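Local coordinates for uncharacterized protein TCIL3000_10_9440 (Trypanosoma congolense, PDB 5KMX) that is of unknown function but, as an insect-stage surface antigen with a bilobed ectodomain, may act as a sensor at the parasite membrane, at residues 75-89 / 158-172. Residues are numbered along the deposited sequence; the frame is centred on the assembly and turned at random.
Sequences VVVNINTVQPFTRRT and LYLVAGSVGGGMYRE
The carbonyl oxygen of Thr81 accepts the backbone N-H of Tyr170, N to O 2.7 Å; the approach is nearly in line with the C=O, but the hydrogen bond is bent, 139° at the hydrogen. Two residues after Thr81, Gln83 N reaches Tyr170 O at 2.8 Å and 172°, a straight bond entering from above the carbonyl plane. Tyr170 is thus gripped at both N and O by the residues flanking Val82, a single bridge of parallel type where the turn of one hairpin meets the return strand of the other. Past the bridge the backbones stand farther apart and side chains make the contact. Phe85 CG lies between backbone N and carbonyl carbon (chi1 64°), which turns the ring to sit between two residues: Val77 CG2 lies toward the rim of one face, while Glu172 CB sits centrally over the other, 3.5 Å from the centroid, a CH-pi contact. The Glu172 carboxylate then runs on past Phe85 CD2, its OE2 meeting the edge of the Arg87 guanidinium in a weak salt bridge to NH2 (3.5 Å). Leu160 CD2 rests on a face of that guanidinium, whose NH1 is hydrogen-bonded to Gln177 O, outside the two segments; the other Leu160 methyl, CD1, packs on Val77 CG2 at 3.7 Å. Farther along, Leu158 CD2 meets Val75 CG2. Two beta hairpins of one mixed sheet are thus joined by a single bridge and otherwise by a layer of apolar and charged side chains, in the ectodomain of this bilobed surface protein.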
loop_
_atom_site.group_PDB
_atom_site.type_symbol
_atom_site.label_atom_id
_atom_site.label_comp_id
_atom_site.label_asym_id
_atom_site.label_seq_id
_atom_site.Cartn_x
_atom_site.Cartn_y
_atom_site.Cartn_z
ATOM N N VAL A 75 3.329 -10.029 -11.803
ATOM C CA VAL A 75 3.069 -11.079 -10.824
ATOM C C VAL A 75 1.863 -11.907 -11.246
ATOM O O VAL A 75 0.800 -11.362 -11.543
ATOM C CB VAL A 75 2.817 -10.501 -9.418
ATOM C CG1 VAL A 75 2.487 -11.619 -8.432
ATOM C CG2 VAL A 75 4.027 -9.705 -8.942
ATOM N N VAL A 76 2.034 -13.224 -11.261
ATOM C CA VAL A 76 0.949 -14.143 -11.579
ATOM C C VAL A 76 0.417 -14.754 -10.288
ATOM O O VAL A 76 1.154 -15.416 -9.560
ATOM C CB VAL A 76 1.408 -15.259 -12.535
ATOM C CG1 VAL A 76 0.222 -16.079 -13.005
ATOM C CG2 VAL A 76 2.145 -14.668 -13.731
ATOM N N VAL A 77 -0.865 -14.530 -10.015
ATOM C CA VAL A 77 -1.472 -14.955 -8.759
ATOM C C VAL A 77 -2.245 -16.258 -8.935
ATOM O O VAL A 77 -3.313 -16.276 -9.546
ATOM C CB VAL A 77 -2.417 -13.874 -8.202
ATOM C CG1 VAL A 77 -2.963 -14.285 -6.839
ATOM C CG2 VAL A 77 -1.689 -12.540 -8.098
ATOM N N ASN A 78 -1.694 -17.340 -8.391
ATOM C CA ASN A 78 -2.334 -18.650 -8.428
ATOM C C ASN A 78 -2.609 -19.167 -7.020
ATOM O O ASN A 78 -1.913 -20.055 -6.526
ATOM C CB ASN A 78 -1.462 -19.647 -9.194
ATOM C CG ASN A 78 -1.475 -19.402 -10.692
ATOM O OD1 ASN A 78 -2.536 -19.334 -11.312
ATOM N ND2 ASN A 78 -0.291 -19.261 -11.280
ATOM N N ILE A 79 -3.632 -18.600 -6.385
ATOM C CA ILE A 79 -3.992 -18.941 -5.014
ATOM C C ILE A 79 -5.300 -19.731 -4.984
ATOM O O ILE A 79 -6.240 -19.412 -5.713
ATOM C CB ILE A 79 -4.136 -17.671 -4.149
ATOM C CG1 ILE A 79 -2.821 -16.885 -4.125
ATOM C CG2 ILE A 79 -4.571 -18.026 -2.734
ATOM C CD1 ILE A 79 -1.643 -17.649 -3.541
ATOM N N ASN A 80 -5.358 -20.750 -4.130
ATOM C CA ASN A 80 -6.527 -21.620 -4.048
ATOM C C ASN A 80 -7.802 -20.855 -3.707
ATOM O O ASN A 80 -7.782 -19.940 -2.886
ATOM C CB ASN A 80 -6.296 -22.718 -3.009
ATOM C CG ASN A 80 -5.021 -23.501 -3.261
ATOM O OD1 ASN A 80 -4.271 -23.801 -2.333
ATOM N ND2 ASN A 80 -4.764 -23.823 -4.522
ATOM N N THR A 81 -8.902 -21.243 -4.350
ATOM C CA THR A 81 -10.212 -20.610 -4.169
ATOM C C THR A 81 -10.283 -19.211 -4.780
ATOM O O THR A 81 -11.339 -18.576 -4.766
ATOM C CB THR A 81 -10.607 -20.505 -2.677
ATOM O OG1 THR A 81 -9.732 -19.595 -1.996
ATOM C CG2 THR A 81 -10.552 -21.869 -2.006
ATOM N N VAL A 82 -9.160 -18.732 -5.310
ATOM C CA VAL A 82 -9.104 -17.426 -5.958
ATOM C C VAL A 82 -8.908 -17.604 -7.456
ATOM O O VAL A 82 -7.919 -18.198 -7.885
ATOM C CB VAL A 82 -7.958 -16.561 -5.399
ATOM C CG1 VAL A 82 -8.008 -15.156 -5.984
ATOM C CG2 VAL A 82 -8.021 -16.504 -3.881
ATOM N N GLN A 83 -9.849 -17.100 -8.246
ATOM C CA GLN A 83 -9.714 -17.144 -9.693
ATOM C C GLN A 83 -8.423 -16.431 -10.080
ATOM O O GLN A 83 -8.263 -15.244 -9.790
ATOM C CB GLN A 83 -10.922 -16.501 -10.376
ATOM C CG GLN A 83 -12.221 -17.276 -10.179
ATOM C CD GLN A 83 -13.431 -16.603 -10.811
ATOM O OE1 GLN A 83 -14.567 -17.020 -10.583
ATOM N NE2 GLN A 83 -13.194 -15.562 -11.610
ATOM N N PRO A 84 -7.496 -17.150 -10.736
ATOM C CA PRO A 84 -6.161 -16.582 -10.948
ATOM C C PRO A 84 -6.171 -15.337 -11.823
ATOM O O PRO A 84 -7.080 -15.151 -12.629
ATOM C CB PRO A 84 -5.399 -17.727 -11.627
ATOM C CG PRO A 84 -6.451 -18.513 -12.321
ATOM C CD PRO A 84 -7.642 -18.457 -11.404
ATOM N N PHE A 85 -5.162 -14.492 -11.645
ATOM C CA PHE A 85 -5.043 -13.263 -12.412
ATOM C C PHE A 85 -3.595 -12.801 -12.432
ATOM O O PHE A 85 -2.760 -13.322 -11.694
ATOM C CB PHE A 85 -5.947 -12.171 -11.831
ATOM C CG PHE A 85 -5.579 -11.749 -10.434
ATOM C CD1 PHE A 85 -6.003 -12.484 -9.338
ATOM C CD2 PHE A 85 -4.823 -10.608 -10.218
ATOM C CE1 PHE A 85 -5.672 -12.092 -8.052
ATOM C CE2 PHE A 85 -4.486 -10.213 -8.934
ATOM C CZ PHE A 85 -4.912 -10.956 -7.851
ATOM N N THR A 86 -3.306 -11.833 -13.296
ATOM C CA THR A 86 -1.973 -11.254 -13.397
ATOM C C THR A 86 -2.033 -9.781 -13.024
ATOM O O THR A 86 -3.022 -9.107 -13.307
ATOM C CB THR A 86 -1.394 -11.396 -14.819
ATOM O OG1 THR A 86 -1.496 -12.758 -15.249
ATOM C CG2 THR A 86 0.068 -10.962 -14.853
ATOM N N ARG A 87 -0.977 -9.293 -12.379
ATOM C CA ARG A 87 -0.868 -7.880 -12.035
ATOM C C ARG A 87 0.487 -7.338 -12.456
ATOM O O ARG A 87 1.522 -7.948 -12.190
ATOM C CB ARG A 87 -1.076 -7.662 -10.535
ATOM C CG ARG A 87 -0.806 -6.231 -10.066
ATOM C CD ARG A 87 -1.779 -5.236 -10.688
ATOM N NE ARG A 87 -3.138 -5.457 -10.203
ATOM C CZ ARG A 87 -3.629 -4.941 -9.080
ATOM N NH1 ARG A 87 -2.879 -4.157 -8.315
ATOM N NH2 ARG A 87 -4.876 -5.207 -8.722
ATOM N N ARG A 88 0.467 -6.183 -13.109
ATOM C CA ARG A 88 1.686 -5.486 -13.487
ATOM C C ARG A 88 1.786 -4.193 -12.689
ATOM O O ARG A 88 0.814 -3.446 -12.588
ATOM C CB ARG A 88 1.697 -5.197 -14.986
ATOM C CG ARG A 88 3.086 -5.081 -15.578
ATOM C CD ARG A 88 3.036 -5.088 -17.090
ATOM N NE ARG A 88 2.725 -3.772 -17.641
ATOM C CZ ARG A 88 2.290 -3.560 -18.879
ATOM N NH1 ARG A 88 2.090 -4.581 -19.704
ATOM N NH2 ARG A 88 2.042 -2.324 -19.292
ATOM N N THR A 89 2.961 -3.943 -12.119
ATOM C CA THR A 89 3.185 -2.765 -11.294
ATOM C C THR A 89 4.514 -2.110 -11.652
ATOM O O THR A 89 5.521 -2.801 -11.809
ATOM C CB THR A 89 3.189 -3.118 -9.795
ATOM O OG1 THR A 89 2.001 -3.848 -9.466
ATOM C CG2 THR A 89 3.259 -1.856 -8.947
ATOM N N LEU A 158 3.783 -5.152 -2.090
ATOM C CA LEU A 158 2.662 -5.112 -3.024
ATOM C C LEU A 158 1.412 -5.739 -2.410
ATOM O O LEU A 158 1.408 -6.922 -2.068
ATOM C CB LEU A 158 3.027 -5.839 -4.320
ATOM C CG LEU A 158 1.991 -5.794 -5.446
ATOM C CD1 LEU A 158 1.853 -4.384 -5.995
ATOM C CD2 LEU A 158 2.360 -6.771 -6.550
ATOM N N TYR A 159 0.354 -4.940 -2.283
ATOM C CA TYR A 159 -0.906 -5.407 -1.711
ATOM C C TYR A 159 -1.939 -5.676 -2.802
ATOM O O TYR A 159 -2.211 -4.812 -3.637
ATOM C CB TYR A 159 -1.466 -4.382 -0.722
ATOM C CG TYR A 159 -0.486 -3.930 0.338
ATOM C CD1 TYR A 159 0.522 -3.024 0.039
ATOM C CD2 TYR A 159 -0.581 -4.394 1.643
ATOM C CE1 TYR A 159 1.416 -2.606 1.000
ATOM C CE2 TYR A 159 0.308 -3.978 2.614
ATOM C CZ TYR A 159 1.303 -3.084 2.288
ATOM O OH TYR A 159 2.193 -2.663 3.249
ATOM N N LEU A 160 -2.514 -6.877 -2.783
ATOM C CA LEU A 160 -3.570 -7.251 -3.717
ATOM C C LEU A 160 -4.833 -7.608 -2.940
ATOM O O LEU A 160 -4.754 -8.035 -1.787
ATOM C CB LEU A 160 -3.127 -8.426 -4.590
ATOM C CG LEU A 160 -1.807 -8.222 -5.340
ATOM C CD1 LEU A 160 -1.394 -9.498 -6.057
ATOM C CD2 LEU A 160 -1.912 -7.064 -6.321
ATOM N N VAL A 161 -5.989 -7.430 -3.574
ATOM C CA VAL A 161 -7.271 -7.699 -2.928
ATOM C C VAL A 161 -8.160 -8.583 -3.799
ATOM O O VAL A 161 -8.394 -8.284 -4.970
ATOM C CB VAL A 161 -8.025 -6.394 -2.612
ATOM C CG1 VAL A 161 -9.326 -6.693 -1.875
ATOM C CG2 VAL A 161 -7.149 -5.464 -1.792
ATOM N N ALA A 162 -8.655 -9.667 -3.209
ATOM C CA ALA A 162 -9.579 -10.566 -3.887
ATOM C C ALA A 162 -10.983 -10.424 -3.311
ATOM O O ALA A 162 -11.199 -10.650 -2.120
ATOM C CB ALA A 162 -9.105 -12.003 -3.773
ATOM N N GLY A 163 -11.932 -10.050 -4.161
ATOM C CA GLY A 163 -13.315 -9.904 -3.746
ATOM C C GLY A 163 -14.028 -11.243 -3.732
ATOM O O GLY A 163 -13.739 -12.122 -4.546
ATOM N N SER A 164 -14.964 -11.400 -2.802
ATOM C CA SER A 164 -15.697 -12.651 -2.662
ATOM C C SER A 164 -16.744 -12.834 -3.750
ATOM O O SER A 164 -17.514 -11.923 -4.061
ATOM C CB SER A 164 -16.372 -12.730 -1.292
ATOM O OG SER A 164 -17.187 -13.887 -1.196
ATOM N N VAL A 165 -16.746 -14.030 -4.326
ATOM C CA VAL A 165 -17.806 -14.480 -5.209
ATOM C C VAL A 165 -18.525 -15.598 -4.461
ATOM O O VAL A 165 -17.961 -16.185 -3.538
ATOM C CB VAL A 165 -17.248 -14.970 -6.565
ATOM C CG1 VAL A 165 -18.348 -15.556 -7.436
ATOM C CG2 VAL A 165 -16.547 -13.827 -7.292
ATOM N N GLY A 166 -19.768 -15.883 -4.831
ATOM C CA GLY A 166 -20.496 -16.971 -4.207
ATOM C C GLY A 166 -19.789 -18.298 -4.423
ATOM O O GLY A 166 -18.845 -18.388 -5.208
ATOM N N GLY A 167 -20.241 -19.330 -3.718
ATOM C CA GLY A 167 -19.687 -20.661 -3.884
ATOM C C GLY A 167 -18.227 -20.766 -3.487
ATOM O O GLY A 167 -17.431 -21.390 -4.190
ATOM N N GLY A 168 -17.879 -20.159 -2.355
ATOM C CA GLY A 168 -16.549 -20.286 -1.784
ATOM C C GLY A 168 -15.420 -19.918 -2.729
ATOM O O GLY A 168 -14.303 -20.416 -2.589
ATOM N N MET A 169 -15.715 -19.049 -3.690
ATOM C CA MET A 169 -14.734 -18.627 -4.684
ATOM C C MET A 169 -14.437 -17.138 -4.575
ATOM O O MET A 169 -15.270 -16.362 -4.108
ATOM C CB MET A 169 -15.232 -18.947 -6.091
ATOM C CG MET A 169 -15.088 -20.403 -6.491
ATOM S SD MET A 169 -16.074 -20.822 -7.944
ATOM C CE MET A 169 -15.761 -19.400 -8.996
ATOM N N TYR A 170 -13.248 -16.747 -5.024
ATOM C CA TYR A 170 -12.837 -15.349 -5.006
ATOM C C TYR A 170 -12.327 -14.917 -6.376
ATOM O O TYR A 170 -12.136 -15.735 -7.275
ATOM C CB TYR A 170 -11.759 -15.113 -3.944
ATOM C CG TYR A 170 -12.239 -15.357 -2.531
ATOM C CD1 TYR A 170 -12.806 -14.336 -1.783
ATOM C CD2 TYR A 170 -12.127 -16.612 -1.946
ATOM C CE1 TYR A 170 -13.250 -14.555 -0.494
ATOM C CE2 TYR A 170 -12.565 -16.839 -0.655
ATOM C CZ TYR A 170 -13.128 -15.808 0.067
ATOM O OH TYR A 170 -13.566 -16.030 1.352
ATOM N N ARG A 171 -12.108 -13.616 -6.511
ATOM C CA ARG A 171 -11.704 -13.012 -7.771
ATOM C C ARG A 171 -11.147 -11.634 -7.443
ATOM O O ARG A 171 -11.621 -10.992 -6.504
ATOM C CB ARG A 171 -12.897 -12.942 -8.729
ATOM C CG ARG A 171 -12.748 -11.995 -9.910
ATOM C CD ARG A 171 -14.085 -11.818 -10.614
ATOM N NE ARG A 171 -14.251 -10.463 -11.141
ATOM C CZ ARG A 171 -15.416 -9.825 -11.234
ATOM N NH1 ARG A 171 -16.541 -10.406 -10.832
ATOM N NH2 ARG A 171 -15.457 -8.595 -11.725
ATOM N N GLU A 172 -10.142 -11.181 -8.188
ATOM C CA GLU A 172 -9.469 -9.931 -7.843
ATOM C C GLU A 172 -10.466 -8.777 -7.832
ATOM O O GLU A 172 -11.306 -8.649 -8.724
ATOM C CB GLU A 172 -8.307 -9.636 -8.803
ATOM C CG GLU A 172 -8.678 -9.021 -10.152
ATOM C CD GLU A 172 -7.458 -8.511 -10.905
ATOM O OE1 GLU A 172 -7.264 -8.915 -12.072
ATOM O OE2 GLU A 172 -6.693 -7.703 -10.330
HETATM O O HOH W 1 -9.368 -13.129 -10.076
#